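Side-chain contact in 3,6-diketocamphane 1,6 monooxygenase (PDB 4UWM), which uses reduced FMN and oxygen to turn a diketocamphane into a lactone, a Baeyer-Villiger step in the breakdown of (-)-camphor: residues 318-323 / 329-334. Numbering follows the deposited sequence.
Sequences VFLVGS and EKINAL
Leu320 reaches from strand 320-322 to touch Lys330, Ile331 and Leu334 of helix 324-338, and its two methyls divide the work. Leu320 CD2 meets the methyl CD1 of Leu334 at 3.7 Å, the two leucines approaching at a slant, and also lies 4.1 Å from CB of Lys330. Leu320 CD1 touches CG1 of Ile331 at 4.1 Å, the two side chains crossing at about a right angle. With chi1 at -62°, CG of Leu320 stands beside its backbone N; chi2 near 180° then directs the methyls. Lys330 slides past Leu320 in the opposite sense; extended beyond CG, it carries its ammonium group to the strand, where NZ donates to Val321 O at 2.8 Å, in the carbonyl plane. The Val321 side chain points away from the helix, against Ala268 and Val272 of helix 265-274. The axes of 320-322 and 329-334 run roughly antiparallel. Strand 320-322 is added parallel to barrel strand 254-261, outside the closed ring of the TIM barrel, and helix 324-338 leads from it to the last barrel strand, 343-347. Beside the buried Leu320 and Ile331, the lysine thus satisfies the Val321 carbonyl from the helix side, its end fixed to the strand backbone while its CB packs on Leu320.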
loop_
_atom_site.group_PDB
_atom_site.type_symbol
_atom_site.label_atom_id
_atom_site.label_comp_id
_atom_site.label_asym_id
_atom_site.label_seq_id
_atom_site.Cartn_x
_atom_site.Cartn_y
_atom_site.Cartn_z
ATOM N N VAL A 318 -3.668 -26.375 25.823
ATOM C CA VAL A 318 -3.045 -25.099 25.425
ATOM C C VAL A 318 -4.057 -24.137 24.791
ATOM O O VAL A 318 -4.293 -23.043 25.319
ATOM C CB VAL A 318 -1.853 -25.319 24.473
ATOM C CG1 VAL A 318 -1.254 -23.985 24.051
ATOM C CG2 VAL A 318 -0.798 -26.192 25.137
ATOM N N PHE A 319 -4.666 -24.557 23.683
ATOM C CA PHE A 319 -5.611 -23.708 22.957
ATOM C C PHE A 319 -6.753 -23.333 23.856
ATOM O O PHE A 319 -7.123 -24.091 24.745
ATOM C CB PHE A 319 -6.189 -24.415 21.728
ATOM C CG PHE A 319 -5.180 -24.774 20.690
ATOM C CD1 PHE A 319 -3.860 -24.325 20.774
ATOM C CD2 PHE A 319 -5.557 -25.536 19.594
ATOM C CE1 PHE A 319 -2.939 -24.655 19.793
ATOM C CE2 PHE A 319 -4.638 -25.869 18.610
ATOM C CZ PHE A 319 -3.334 -25.424 18.709
ATOM N N LEU A 320 -7.314 -22.160 23.619
ATOM C CA LEU A 320 -8.470 -21.714 24.356
ATOM C C LEU A 320 -9.707 -22.153 23.579
ATOM O O LEU A 320 -10.293 -21.367 22.839
ATOM C CB LEU A 320 -8.408 -20.195 24.553
ATOM C CG LEU A 320 -7.211 -19.706 25.374
ATOM C CD1 LEU A 320 -7.219 -18.185 25.479
ATOM C CD2 LEU A 320 -7.192 -20.335 26.763
ATOM N N VAL A 321 -10.086 -23.423 23.764
ATOM C CA VAL A 321 -11.169 -24.082 23.013
ATOM C C VAL A 321 -12.285 -24.645 23.925
ATOM O O VAL A 321 -12.011 -25.171 25.004
ATOM C CB VAL A 321 -10.597 -25.221 22.131
ATOM C CG1 VAL A 321 -11.693 -25.979 21.378
ATOM C CG2 VAL A 321 -9.585 -24.668 21.136
ATOM N N GLY A 322 -13.535 -24.529 23.480
ATOM C CA GLY A 322 -14.684 -25.054 24.220
ATOM C C GLY A 322 -15.937 -24.224 24.020
ATOM O O GLY A 322 -16.052 -23.486 23.048
ATOM N N SER A 323 -16.884 -24.356 24.943
ATOM C CA SER A 323 -18.085 -23.529 24.950
ATOM C C SER A 323 -17.720 -22.174 25.538
ATOM O O SER A 323 -16.654 -22.043 26.139
ATOM C CB SER A 323 -19.146 -24.176 25.834
ATOM O OG SER A 323 -18.696 -24.176 27.177
ATOM N N GLU A 329 -13.735 -19.743 31.691
ATOM C CA GLU A 329 -13.063 -20.295 32.861
ATOM C C GLU A 329 -11.581 -20.507 32.595
ATOM O O GLU A 329 -10.750 -20.192 33.451
ATOM C CB GLU A 329 -13.740 -21.583 33.331
ATOM C CG GLU A 329 -15.018 -21.333 34.120
ATOM C CD GLU A 329 -15.779 -22.605 34.457
ATOM O OE1 GLU A 329 -15.141 -23.662 34.652
ATOM O OE2 GLU A 329 -17.024 -22.543 34.528
ATOM N N LYS A 330 -11.255 -21.016 31.404
ATOM C CA LYS A 330 -9.856 -21.186 30.978
ATOM C C LYS A 330 -9.067 -19.869 30.981
ATOM O O LYS A 330 -7.888 -19.848 31.347
ATOM C CB LYS A 330 -9.783 -21.855 29.608
ATOM C CG LYS A 330 -9.721 -23.368 29.663
ATOM C CD LYS A 330 -10.077 -23.970 28.316
ATOM C CE LYS A 330 -9.733 -25.446 28.258
ATOM N NZ LYS A 330 -10.340 -26.073 27.051
ATOM N N ILE A 331 -9.719 -18.775 30.592
ATOM C CA ILE A 331 -9.068 -17.461 30.601
ATOM C C ILE A 331 -8.842 -16.994 32.041
ATOM O O ILE A 331 -7.762 -16.480 32.373
ATOM C CB ILE A 331 -9.830 -16.406 29.748
ATOM C CG1 ILE A 331 -9.864 -16.832 28.267
ATOM C CG2 ILE A 331 -9.174 -15.030 29.870
ATOM C CD1 ILE A 331 -10.734 -15.963 27.378
ATOM N N ASN A 332 -9.846 -17.203 32.892
ATOM C CA ASN A 332 -9.751 -16.868 34.320
ATOM C C ASN A 332 -8.578 -17.556 35.025
ATOM O O ASN A 332 -7.816 -16.896 35.748
ATOM C CB ASN A 332 -11.065 -17.168 35.033
ATOM C CG ASN A 332 -12.167 -16.208 34.644
ATOM O OD1 ASN A 332 -11.990 -14.992 34.684
ATOM N ND2 ASN A 332 -13.318 -16.751 34.277
ATOM N N ALA A 333 -8.426 -18.862 34.788
ATOM C CA ALA A 333 -7.275 -19.620 35.275
ATOM C C ALA A 333 -5.948 -18.987 34.858
ATOM O O ALA A 333 -5.041 -18.848 35.679
ATOM C CB ALA A 333 -7.344 -21.072 34.821
ATOM N N LEU A 334 -5.838 -18.589 33.588
ATOM C CA LEU A 334 -4.626 -17.924 33.102
ATOM C C LEU A 334 -4.411 -16.589 33.781
ATOM O O LEU A 334 -3.280 -16.262 34.155
ATOM C CB LEU A 334 -4.657 -17.736 31.582
ATOM C CG LEU A 334 -4.450 -18.998 30.761
ATOM C CD1 LEU A 334 -5.008 -18.797 29.363
ATOM C CD2 LEU A 334 -2.974 -19.362 30.730
#